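Local coordinates for ABC transporter substrate binding protein (Ribose) (Agrobacterium vitis, PDB 4WUT), which binds a sugar, held here as beta-D-fucopyranose, and probably serves as the solute-capturing component of an ABC importer, at residues A69-M74 / D94-A99; Y125-A130 / E285-F290; E151-V156 / N209-G214; T222-G227 / Q248-F253. All blocks are in the same frame, centred on the assembly; numbering follows the deposited sequence.

Interaction 1 of 4, residues A69-M74 / D94-A99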
loop_
_atom_site.group_PDB
_atom_site.type_symbol
_atom_site.label_atom_id
_atom_site.label_comp_id
_atom_site.label_asym_id
_atom_site.label_seq_id
_atom_site.Cartn_x
_atom_site.Cartn_y
_atom_site.Cartn_z
ATOM N N ALA A 69 9.475 13.995 6.770
ATOM C CA ALA A 69 10.030 14.599 7.975
ATOM C C ALA A 69 8.986 14.648 9.088
ATOM O O ALA A 69 9.300 14.455 10.264
ATOM C CB ALA A 69 10.553 15.978 7.688
ATOM N N ASP A 70 7.739 14.918 8.717
ATOM C CA ASP A 70 6.674 14.949 9.705
ATOM C C ASP A 70 6.489 13.587 10.347
ATOM O O ASP A 70 6.208 13.497 11.541
ATOM C CB ASP A 70 5.362 15.418 9.073
ATOM C CG ASP A 70 5.306 16.917 8.869
ATOM O OD1 ASP A 70 6.151 17.655 9.434
ATOM O OD2 ASP A 70 4.386 17.371 8.154
ATOM N N GLN A 71 6.608 12.509 9.559
ATOM C CA GLN A 71 6.475 11.182 10.139
ATOM C C GLN A 71 7.654 10.847 11.054
ATOM O O GLN A 71 7.462 10.248 12.106
ATOM C CB GLN A 71 6.280 10.089 9.078
ATOM C CG GLN A 71 5.680 8.840 9.702
ATOM C CD GLN A 71 5.768 7.618 8.828
ATOM O OE1 GLN A 71 6.841 7.255 8.332
ATOM N NE2 GLN A 71 4.643 6.947 8.673
ATOM N N VAL A 72 8.863 11.223 10.645
ATOM C CA VAL A 72 10.029 11.041 11.494
ATOM C C VAL A 72 9.789 11.719 12.850
ATOM O O VAL A 72 10.016 11.152 13.905
ATOM C CB VAL A 72 11.281 11.634 10.839
ATOM C CG1 VAL A 72 12.439 11.738 11.830
ATOM C CG2 VAL A 72 11.707 10.804 9.595
ATOM N N ASN A 73 9.337 12.960 12.808
ATOM C CA ASN A 73 9.038 13.687 14.030
ATOM C C ASN A 73 8.047 12.931 14.946
ATOM O O ASN A 73 8.237 12.867 16.174
ATOM C CB ASN A 73 8.546 15.089 13.650
ATOM C CG ASN A 73 8.106 15.894 14.834
ATOM O OD1 ASN A 73 6.937 15.857 15.226
ATOM N ND2 ASN A 73 9.030 16.657 15.401
HETATM N N MSE A 74 7.010 12.342 14.356
HETATM C CA MSE A 74 6.040 11.559 15.118
HETATM C C MSE A 74 6.653 10.358 15.813
HETATM O O MSE A 74 6.341 10.079 16.962
HETATM C CB MSE A 74 4.899 11.087 14.236
HETATM C CG MSE A 74 3.986 12.191 13.870
HETATM SE SE MSE A 74 2.460 11.502 12.850
HETATM C CE MSE A 74 1.525 13.199 12.646
ATOM N N ASP A 94 14.461 4.509 4.303
ATOM C CA ASP A 94 15.727 4.986 4.834
ATOM C C ASP A 94 15.575 6.111 5.863
ATOM O O ASP A 94 16.228 6.092 6.916
ATOM C CB ASP A 94 16.614 5.429 3.672
ATOM C CG ASP A 94 16.956 4.285 2.749
ATOM O OD1 ASP A 94 17.681 3.379 3.197
ATOM O OD2 ASP A 94 16.495 4.289 1.582
ATOM N N ALA A 95 14.737 7.094 5.561
ATOM C CA ALA A 95 14.606 8.245 6.436
ATOM C C ALA A 95 14.105 7.880 7.815
ATOM O O ALA A 95 14.375 8.620 8.769
ATOM C CB ALA A 95 13.694 9.283 5.818
ATOM N N LEU A 96 13.358 6.779 7.931
ATOM C CA LEU A 96 12.792 6.388 9.222
ATOM C C LEU A 96 13.721 5.497 10.069
ATOM O O LEU A 96 13.446 5.245 11.244
ATOM C CB LEU A 96 11.458 5.660 9.025
ATOM C CG LEU A 96 10.211 6.556 8.877
ATOM C CD1 LEU A 96 9.899 7.219 10.227
ATOM C CD2 LEU A 96 10.333 7.589 7.772
ATOM N N VAL A 97 14.841 5.065 9.496
ATOM C CA VAL A 97 15.739 4.168 10.223
ATOM C C VAL A 97 16.311 4.762 11.519
ATOM O O VAL A 97 16.292 4.103 12.553
ATOM C CB VAL A 97 16.848 3.652 9.327
ATOM C CG1 VAL A 97 17.810 2.805 10.152
ATOM C CG2 VAL A 97 16.247 2.840 8.195
ATOM N N PRO A 98 16.791 6.019 11.489
ATOM C CA PRO A 98 17.355 6.560 12.731
ATOM C C PRO A 98 16.359 6.627 13.887
ATOM O O PRO A 98 16.740 6.341 15.020
ATOM C CB PRO A 98 17.814 7.958 12.311
ATOM C CG PRO A 98 18.134 7.800 10.872
ATOM C CD PRO A 98 17.081 6.899 10.343
ATOM N N ALA A 99 15.101 6.959 13.602
ATOM C CA ALA A 99 14.099 7.027 14.660
ATOM C C ALA A 99 13.742 5.645 15.190
ATOM O O ALA A 99 13.527 5.467 16.392
ATOM C CB ALA A 99 12.856 7.757 14.155
#
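The flat carboxamide of Gln71 turns its oxygen end to Leu96: OE1 lies 3.5 Å from CG of Leu96 and at nearly the same distance from both of that residue's methyls, so the branch of the leucine closes round the oxygen. The amide is fixed by other residues. Its OE1 accepts the N-H of Ser91, and its NE2 donates to the carbonyls of Ala89 and Val30, leaving the group pinned in its rotation while the leucine supplies an apolar neighbour. Gln71 gets there with CG anti to the backbone N (chi1 -161°) and the chain extended beyond it, crossing Leu96 at about a right angle. Helix 68-80 and the turn leading into helix 97-105 flank strand 85-88 along the chain, in the alternating strand-helix pattern of a Rossmann-like lobe of a type I periplasmic binding protein. Val72 packs beside the glutamine: its CG2 meets CD2 of Leu96 at 3.9 Å, the two side chains running past each other in opposite directions, and also rests 3.5 Å from the carbonyl O of Ala95. This carbonyl sits within the type I turn from Asp94 to Val97, whose Asp94 and Ala95 N-H groups both bond Asp92 OD2.

Interaction 2 of 4, residues Y125-A130 / E285-F290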
loop_
_atom_site.group_PDB
_atom_site.type_symbol
_atom_site.label_atom_id
_atom_site.label_comp_id
_atom_site.label_asym_id
_atom_site.label_seq_id
_atom_site.Cartn_x
_atom_site.Cartn_y
_atom_site.Cartn_z
ATOM N N TYR A 125 13.730 -3.795 14.669
ATOM C CA TYR A 125 12.302 -4.098 14.782
ATOM C C TYR A 125 12.112 -5.595 14.766
ATOM O O TYR A 125 13.012 -6.339 14.338
ATOM C CB TYR A 125 11.496 -3.456 13.642
ATOM C CG TYR A 125 11.871 -3.930 12.243
ATOM C CD1 TYR A 125 12.912 -3.331 11.551
ATOM C CD2 TYR A 125 11.163 -4.930 11.620
ATOM C CE1 TYR A 125 13.257 -3.736 10.288
ATOM C CE2 TYR A 125 11.499 -5.356 10.347
ATOM C CZ TYR A 125 12.535 -4.740 9.674
ATOM O OH TYR A 125 12.866 -5.173 8.406
ATOM N N GLN A 126 10.954 -6.050 15.238
ATOM C CA GLN A 126 10.794 -7.468 15.517
ATOM C C GLN A 126 9.860 -8.232 14.586
ATOM O O GLN A 126 9.864 -9.450 14.597
ATOM C CB GLN A 126 10.389 -7.705 16.978
ATOM C CG GLN A 126 11.417 -7.253 17.977
ATOM C CD GLN A 126 11.367 -5.768 18.239
ATOM O OE1 GLN A 126 10.297 -5.218 18.455
ATOM N NE2 GLN A 126 12.518 -5.102 18.202
ATOM N N ALA A 127 9.050 -7.530 13.808
ATOM C CA ALA A 127 8.248 -8.190 12.793
ATOM C C ALA A 127 7.904 -7.207 11.682
ATOM O O ALA A 127 7.918 -6.006 11.882
ATOM C CB ALA A 127 6.979 -8.801 13.409
ATOM N N PHE A 128 7.616 -7.777 10.514
ATOM C CA PHE A 128 7.215 -7.033 9.336
ATOM C C PHE A 128 6.045 -7.751 8.688
ATOM O O PHE A 128 6.194 -8.892 8.228
ATOM C CB PHE A 128 8.393 -6.931 8.357
ATOM C CG PHE A 128 8.059 -6.245 7.062
ATOM C CD1 PHE A 128 7.395 -5.044 7.039
ATOM C CD2 PHE A 128 8.451 -6.807 5.862
ATOM C CE1 PHE A 128 7.101 -4.422 5.838
ATOM C CE2 PHE A 128 8.156 -6.197 4.657
ATOM C CZ PHE A 128 7.490 -5.005 4.641
ATOM N N LEU A 129 4.894 -7.066 8.683
ATOM C CA LEU A 129 3.650 -7.609 8.131
ATOM C C LEU A 129 3.269 -6.807 6.906
ATOM O O LEU A 129 3.075 -5.597 6.997
ATOM C CB LEU A 129 2.500 -7.481 9.136
ATOM C CG LEU A 129 2.519 -8.237 10.456
ATOM C CD1 LEU A 129 3.517 -7.644 11.423
ATOM C CD2 LEU A 129 1.132 -8.232 11.074
ATOM N N ALA A 130 3.168 -7.451 5.765
ATOM C CA ALA A 130 2.930 -6.736 4.523
ATOM C C ALA A 130 2.559 -7.685 3.401
ATOM O O ALA A 130 2.783 -8.910 3.470
ATOM C CB ALA A 130 4.182 -5.923 4.128
ATOM N N GLU A 285 6.900 -12.853 24.376
ATOM C CA GLU A 285 6.676 -14.057 23.598
ATOM C C GLU A 285 7.367 -13.996 22.231
ATOM O O GLU A 285 7.699 -12.895 21.749
ATOM C CB GLU A 285 5.180 -14.274 23.385
ATOM C CG GLU A 285 4.356 -14.444 24.652
ATOM C CD GLU A 285 2.873 -14.637 24.365
ATOM O OE1 GLU A 285 2.513 -14.769 23.180
ATOM O OE2 GLU A 285 2.072 -14.674 25.329
ATOM N N LYS A 286 7.504 -15.160 21.587
ATOM C CA LYS A 286 8.131 -15.299 20.288
ATOM C C LYS A 286 7.099 -14.944 19.262
ATOM O O LYS A 286 5.926 -15.282 19.424
ATOM C CB LYS A 286 8.543 -16.757 20.053
ATOM C CG LYS A 286 9.572 -17.289 21.018
ATOM C CD LYS A 286 10.946 -16.836 20.628
ATOM C CE LYS A 286 11.952 -17.938 20.854
ATOM N NZ LYS A 286 12.067 -18.298 22.283
ATOM N N VAL A 287 7.532 -14.273 18.198
ATOM C CA VAL A 287 6.651 -13.932 17.092
ATOM C C VAL A 287 7.287 -14.333 15.771
ATOM O O VAL A 287 8.489 -14.542 15.677
ATOM C CB VAL A 287 6.313 -12.426 17.042
ATOM C CG1 VAL A 287 5.671 -11.983 18.354
ATOM C CG2 VAL A 287 7.559 -11.604 16.704
ATOM N N GLU A 288 6.464 -14.466 14.748
ATOM C CA GLU A 288 6.939 -14.740 13.398
ATOM C C GLU A 288 7.429 -13.427 12.796
ATOM O O GLU A 288 6.673 -12.452 12.719
ATOM C CB GLU A 288 5.779 -15.290 12.581
ATOM C CG GLU A 288 6.133 -15.826 11.220
ATOM C CD GLU A 288 4.927 -16.470 10.545
ATOM O OE1 GLU A 288 3.871 -16.632 11.207
ATOM O OE2 GLU A 288 5.030 -16.810 9.349
ATOM N N LYS A 289 8.682 -13.383 12.363
ATOM C CA LYS A 289 9.261 -12.092 11.979
ATOM C C LYS A 289 8.758 -11.570 10.639
ATOM O O LYS A 289 8.637 -10.367 10.453
ATOM C CB LYS A 289 10.791 -12.158 11.982
ATOM C CG LYS A 289 11.413 -10.780 11.836
ATOM C CD LYS A 289 12.907 -10.789 12.124
ATOM C CE LYS A 289 13.394 -9.459 12.681
ATOM N NZ LYS A 289 12.888 -8.353 11.891
ATOM N N PHE A 290 8.437 -12.453 9.708
ATOM C CA PHE A 290 7.976 -12.023 8.408
ATOM C C PHE A 290 6.622 -12.644 8.143
ATOM O O PHE A 290 6.480 -13.855 8.104
ATOM C CB PHE A 290 9.011 -12.349 7.335
ATOM C CG PHE A 290 10.312 -11.604 7.530
ATOM C CD1 PHE A 290 10.371 -10.234 7.313
ATOM C CD2 PHE A 290 11.451 -12.253 7.947
ATOM C CE1 PHE A 290 11.550 -9.526 7.491
ATOM C CE2 PHE A 290 12.639 -11.544 8.132
ATOM C CZ PHE A 290 12.678 -10.176 7.904
#
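Phe128 N donates to the carbonyl O of Lys289 over 2.8 Å, with an N-H...O angle of 152° and the donor lying almost in line with the C=O bond. Lys289 O also takes a CA-H contact from Ala127 CA at 3.2 Å. Lys289 replies with its side chain. CG is anti to the backbone N (chi1 -170°), which lays the chain across the carbonyl of Gln126, CG 3.4 Å from that O, and the bend at the last torsion swings the ammonium back to Tyr125. There NZ donates to the Tyr125 carbonyl O at 3.2 Å, from above the carbonyl plane and not along a lone pair, and also makes an off-centre cation-pi contact, 4.2 Å from the centroid of the Tyr125 ring. One ammonium thus grips both the backbone and the aromatic side chain of the same residue. Farther out, CD1 of Phe290 comes to the edge of the Phe128 ring and lies 4.0 Å from CB of Phe128. Val287 adds a touch of its own, CG2 lying 3.8 Å from Gln126 O. Strand 127-130 bonds on to Ile112 of strand 110-113 and to Asp114 just beyond it, while Phe128 also shares a backbone bond with Ile291. Phe128 and Phe290 form a parallel bridge, by which strand 290-298 adds to the sheet of the first lobe beside 127-130.

Interaction 3 of 4, residues E151-V156 / N209-G214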
loop_
_atom_site.group_PDB
_atom_site.type_symbol
_atom_site.label_atom_id
_atom_site.label_comp_id
_atom_site.label_asym_id
_atom_site.label_seq_id
_atom_site.Cartn_x
_atom_site.Cartn_y
_atom_site.Cartn_z
ATOM N N GLU A 151 2.382 -6.724 -27.195
ATOM C CA GLU A 151 2.887 -5.641 -28.043
ATOM C C GLU A 151 2.079 -4.369 -27.789
ATOM O O GLU A 151 0.868 -4.412 -27.621
ATOM C CB GLU A 151 2.797 -6.016 -29.528
ATOM C CG GLU A 151 3.645 -7.201 -29.925
ATOM C CD GLU A 151 3.272 -7.758 -31.297
ATOM O OE1 GLU A 151 2.913 -6.969 -32.196
ATOM O OE2 GLU A 151 3.329 -8.992 -31.482
ATOM N N GLY A 152 2.751 -3.230 -27.748
ATOM C CA GLY A 152 2.065 -1.966 -27.560
ATOM C C GLY A 152 2.619 -1.224 -26.371
ATOM O O GLY A 152 3.642 -1.596 -25.784
ATOM N N LYS A 153 1.898 -0.185 -25.980
ATOM C CA LYS A 153 2.351 0.728 -24.944
ATOM C C LYS A 153 1.433 0.661 -23.724
ATOM O O LYS A 153 0.203 0.644 -23.866
ATOM C CB LYS A 153 2.325 2.150 -25.483
ATOM C CG LYS A 153 3.319 2.447 -26.585
ATOM C CD LYS A 153 2.957 3.737 -27.298
ATOM C CE LYS A 153 3.633 4.925 -26.694
ATOM N NZ LYS A 153 3.095 6.220 -27.243
ATOM N N ILE A 154 2.023 0.639 -22.540
ATOM C CA ILE A 154 1.260 0.768 -21.311
ATOM C C ILE A 154 1.907 1.832 -20.423
ATOM O O ILE A 154 3.099 2.098 -20.552
ATOM C CB ILE A 154 1.146 -0.548 -20.535
ATOM C CG1 ILE A 154 2.521 -1.017 -20.070
ATOM C CG2 ILE A 154 0.399 -1.617 -21.368
ATOM C CD1 ILE A 154 2.450 -2.206 -19.111
ATOM N N ALA A 155 1.120 2.432 -19.543
ATOM C CA ALA A 155 1.616 3.461 -18.630
ATOM C C ALA A 155 1.640 2.971 -17.205
ATOM O O ALA A 155 0.759 2.222 -16.778
ATOM C CB ALA A 155 0.737 4.696 -18.718
ATOM N N VAL A 156 2.642 3.423 -16.444
ATOM C CA VAL A 156 2.756 3.094 -15.033
ATOM C C VAL A 156 2.570 4.366 -14.210
ATOM O O VAL A 156 3.407 5.296 -14.271
ATOM C CB VAL A 156 4.122 2.466 -14.710
ATOM C CG1 VAL A 156 4.282 2.317 -13.215
ATOM C CG2 VAL A 156 4.226 1.119 -15.407
ATOM N N ASN A 209 -0.750 9.932 -25.386
ATOM C CA ASN A 209 -0.584 8.592 -25.950
ATOM C C ASN A 209 -1.908 8.002 -26.455
ATOM O O ASN A 209 -2.533 7.173 -25.797
ATOM C CB ASN A 209 0.044 7.650 -24.925
ATOM C CG ASN A 209 1.410 8.115 -24.467
ATOM O OD1 ASN A 209 2.425 7.867 -25.144
ATOM N ND2 ASN A 209 1.447 8.776 -23.329
ATOM N N ALA A 210 -2.324 8.433 -27.629
ATOM C CA ALA A 210 -3.585 7.974 -28.202
ATOM C C ALA A 210 -3.621 6.469 -28.377
ATOM O O ALA A 210 -4.696 5.867 -28.360
ATOM C CB ALA A 210 -3.838 8.639 -29.537
ATOM N N ASP A 211 -2.443 5.880 -28.565
ATOM C CA ASP A 211 -2.308 4.443 -28.812
ATOM C C ASP A 211 -2.137 3.619 -27.532
ATOM O O ASP A 211 -1.905 2.423 -27.613
ATOM C CB ASP A 211 -1.110 4.173 -29.742
ATOM C CG ASP A 211 0.205 4.788 -29.229
ATOM O OD1 ASP A 211 0.193 5.676 -28.348
ATOM O OD2 ASP A 211 1.267 4.402 -29.764
ATOM N N LEU A 212 -2.270 4.231 -26.366
ATOM C CA LEU A 212 -2.072 3.510 -25.117
ATOM C C LEU A 212 -3.018 2.326 -25.019
ATOM O O LEU A 212 -4.221 2.452 -25.281
ATOM C CB LEU A 212 -2.289 4.460 -23.922
ATOM C CG LEU A 212 -1.670 4.027 -22.601
ATOM C CD1 LEU A 212 -0.168 4.108 -22.680
ATOM C CD2 LEU A 212 -2.179 4.874 -21.462
ATOM N N LYS A 213 -2.470 1.153 -24.712
ATOM C CA LYS A 213 -3.286 -0.043 -24.618
ATOM C C LYS A 213 -3.698 -0.393 -23.199
ATOM O O LYS A 213 -4.713 -1.060 -23.010
ATOM C CB LYS A 213 -2.576 -1.243 -25.251
ATOM C CG LYS A 213 -2.435 -1.140 -26.753
ATOM C CD LYS A 213 -1.715 -2.335 -27.354
ATOM C CE LYS A 213 -2.506 -2.964 -28.458
ATOM N NZ LYS A 213 -2.821 -2.007 -29.550
ATOM N N GLY A 214 -2.927 0.061 -22.209
ATOM C CA GLY A 214 -3.203 -0.278 -20.827
ATOM C C GLY A 214 -2.522 0.671 -19.864
ATOM O O GLY A 214 -1.644 1.437 -20.258
HETATM O O HOH W 1 0.225 0.813 -28.116
#
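Lys153 reaches over the turn of 209-214 and ends between two acceptors. Its chain bends at chi3 (92°), which brings NZ to OD1 of Asn209 at 2.8 Å, in the carbonyl plane and on a lone pair, and to OD1 of Asp211 at 3.2 Å, where the salt bridge uses the syn lone pair. On the way CD passes 3.1 Å from OD2 of Asp211, so the methylene crosses close to the carboxylate at a slant. Asn209 is itself anchored, its ND2 bonding Val205 O in the helix that precedes it, and Asn209 to Leu212 form a type I turn. The Lys153 backbone is held as well: its O takes the N-H of Lys213 at 2.8 Å, and its N donates to a water, which in turn donates a hydrogen bond to Asp211 O. Here the loop after helix 195-208 leads into strand 214-217, which runs parallel to strand 153-158 within the second Rossmann-like lobe; Ala155 N donates to Gly214 O at 3.0 Å, one step further along. Lys213 lies along the residues leading into strand 153-158, with CD 3.3 Å from Glu151 O and over Gly152, whose positive phi suits a residue without a side chain. Leu212 points its methyls at the strand, CD2 4.0 Å from CB of Ala155 and CD1 against the Lys153 carbonyl, while Leu206 of helix 195-208 and Leu239 also touch the leucine.

Interaction 4 of 4, residues T222-G227 / Q248-F253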
loop_
_atom_site.group_PDB
_atom_site.type_symbol
_atom_site.label_atom_id
_atom_site.label_comp_id
_atom_site.label_asym_id
_atom_site.label_seq_id
_atom_site.Cartn_x
_atom_site.Cartn_y
_atom_site.Cartn_z
ATOM N N THR A 222 -3.924 6.624 -6.306
ATOM C CA THR A 222 -3.444 6.756 -7.668
ATOM C C THR A 222 -4.443 6.074 -8.592
ATOM O O THR A 222 -4.773 6.593 -9.654
ATOM C CB THR A 222 -2.029 6.178 -7.835
ATOM O OG1 THR A 222 -1.120 6.819 -6.926
ATOM C CG2 THR A 222 -1.544 6.329 -9.223
ATOM N N ALA A 223 -4.913 4.903 -8.172
ATOM C CA ALA A 223 -5.849 4.160 -9.008
ATOM C C ALA A 223 -7.194 4.846 -9.098
ATOM O O ALA A 223 -7.864 4.773 -10.139
ATOM C CB ALA A 223 -5.996 2.745 -8.461
ATOM N N ILE A 224 -7.621 5.507 -8.025
ATOM C CA ILE A 224 -8.876 6.259 -8.056
ATOM C C ILE A 224 -8.757 7.451 -9.007
ATOM O O ILE A 224 -9.608 7.688 -9.859
ATOM C CB ILE A 224 -9.286 6.717 -6.657
ATOM C CG1 ILE A 224 -9.618 5.487 -5.797
ATOM C CG2 ILE A 224 -10.495 7.666 -6.752
ATOM C CD1 ILE A 224 -9.846 5.740 -4.358
ATOM N N GLY A 225 -7.682 8.210 -8.892
ATOM C CA GLY A 225 -7.509 9.311 -9.813
ATOM C C GLY A 225 -7.430 8.843 -11.256
ATOM O O GLY A 225 -7.923 9.504 -12.151
HETATM N N MSE A 226 -6.740 7.734 -11.466
HETATM C CA MSE A 226 -6.615 7.104 -12.775
HETATM C C MSE A 226 -7.989 6.756 -13.339
HETATM O O MSE A 226 -8.308 7.105 -14.472
HETATM C CB MSE A 226 -5.777 5.834 -12.637
HETATM C CG MSE A 226 -5.591 5.086 -13.931
HETATM SE SE MSE A 226 -4.651 3.417 -13.620
HETATM C CE MSE A 226 -6.064 2.433 -12.718
ATOM N N GLY A 227 -8.810 6.084 -12.545
ATOM C CA GLY A 227 -10.107 5.684 -13.035
ATOM C C GLY A 227 -10.946 6.888 -13.390
ATOM O O GLY A 227 -11.618 6.919 -14.424
ATOM N N GLN A 248 -14.552 1.686 -1.827
ATOM C CA GLN A 248 -15.813 1.760 -2.578
ATOM C C GLN A 248 -15.613 2.263 -4.018
ATOM O O GLN A 248 -16.202 1.725 -4.958
ATOM C CB GLN A 248 -16.822 2.636 -1.835
ATOM C CG GLN A 248 -17.232 2.095 -0.469
ATOM C CD GLN A 248 -17.793 0.686 -0.531
ATOM O OE1 GLN A 248 -18.703 0.391 -1.320
ATOM N NE2 GLN A 248 -17.257 -0.196 0.308
ATOM N N ASP A 249 -14.781 3.280 -4.217
ATOM C CA ASP A 249 -14.577 3.807 -5.569
ATOM C C ASP A 249 -13.994 2.731 -6.489
ATOM O O ASP A 249 -14.369 2.608 -7.644
ATOM C CB ASP A 249 -13.608 4.990 -5.581
ATOM C CG ASP A 249 -14.072 6.149 -4.734
ATOM O OD1 ASP A 249 -14.802 6.999 -5.258
ATOM O OD2 ASP A 249 -13.679 6.231 -3.552
ATOM N N LEU A 250 -13.006 2.006 -5.995
ATOM C CA LEU A 250 -12.349 0.987 -6.798
ATOM C C LEU A 250 -13.277 -0.203 -7.065
ATOM O O LEU A 250 -13.302 -0.740 -8.178
ATOM C CB LEU A 250 -11.033 0.565 -6.139
ATOM C CG LEU A 250 -10.012 1.712 -6.095
ATOM C CD1 LEU A 250 -8.842 1.395 -5.177
ATOM C CD2 LEU A 250 -9.532 1.989 -7.497
ATOM N N GLN A 251 -14.074 -0.579 -6.077
ATOM C CA GLN A 251 -15.076 -1.620 -6.288
ATOM C C GLN A 251 -16.018 -1.204 -7.415
ATOM O O GLN A 251 -16.353 -2.008 -8.290
ATOM C CB GLN A 251 -15.876 -1.874 -5.016
ATOM C CG GLN A 251 -15.115 -2.613 -3.963
ATOM C CD GLN A 251 -15.872 -2.690 -2.647
ATOM O OE1 GLN A 251 -17.019 -3.162 -2.597
ATOM N NE2 GLN A 251 -15.240 -2.205 -1.568
ATOM N N GLU A 252 -16.432 0.059 -7.394
ATOM C CA GLU A 252 -17.360 0.551 -8.418
ATOM C C GLU A 252 -16.746 0.574 -9.816
ATOM O O GLU A 252 -17.445 0.245 -10.802
ATOM C CB GLU A 252 -17.913 1.928 -8.050
ATOM C CG GLU A 252 -18.901 1.871 -6.896
ATOM C CD GLU A 252 -19.984 0.813 -7.117
ATOM O OE1 GLU A 252 -20.926 1.071 -7.906
ATOM O OE2 GLU A 252 -19.879 -0.291 -6.521
ATOM N N PHE A 253 -15.451 0.912 -9.888
ATOM C CA PHE A 253 -14.723 0.927 -11.154
ATOM C C PHE A 253 -14.541 -0.477 -11.756
ATOM O O PHE A 253 -14.526 -0.613 -12.979
ATOM C CB PHE A 253 -13.359 1.576 -10.995
ATOM C CG PHE A 253 -13.387 3.075 -10.968
ATOM C CD1 PHE A 253 -14.268 3.792 -11.746
ATOM C CD2 PHE A 253 -12.499 3.768 -10.175
ATOM C CE1 PHE A 253 -14.269 5.176 -11.725
ATOM C CE2 PHE A 253 -12.506 5.155 -10.155
ATOM C CZ PHE A 253 -13.387 5.850 -10.931
#
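Leu250 inserts its branched end between Ala223 and Ile224: CD2 touches CB of Ala223 at 3.7 Å, and CG lies 3.8 Å from CG1 of Ile224, the isoleucine and leucine crossing at about a right angle. Ile224 extends farther with CD1, which meets the carboxylate flank of Asp249, 3.9 Å from OD2. One turn along, the Phe253 ring lies against the helix backbone at Gly227. The glycine CA stands over one face of the ring, offset toward its rim, in a CH-pi contact of 4.1 Å to the centroid, and CZ comes to 3.6 Å from Gly227 C. With no side chain at Gly227, the ring packs directly on the backbone. The ring is directed there by CG lying anti to the carbonyl carbon (chi1 -79°). In the second shell, Asp249 forms a salt bridge through OD1 with Arg228 of the opposing helix, and Arg228 and Lys231 also touch Phe253. Asn247 OD1 accepts the N-H of Leu250 in the first turn of helix 248-255, and Met195 packs on Ile224 from helix 195-208. The short axes pass 9.8 Å apart at a crossing angle of 45°. Helices 220-232 and 248-255 are consecutive, joined through strand 240-244, in the alternating strand-helix order of a Rossmann-like lobe.

Overall arrangement
The four contacts are spread over both lobes of a two-lobed binding protein, with the fucose lying in the cleft between them. Interactions 1 and 2 share one lobe, their centres about 20 Å apart; interactions 3 and 4 share the other, at about 19 Å. Across the cleft, interactions 2 and 3 have centres about 40 Å apart, and both reach the mixed sheet. Along the chain, interactions 3 and 4 are nested inside the loop that interaction 2 closes. None lines the pocket: side chains of Gln71, Phe128 and Leu250 come within about 8 to 9 Å of the sugar, while the side chain of Glu151, in interaction 3, is about 10 Å from a bound calcium ion.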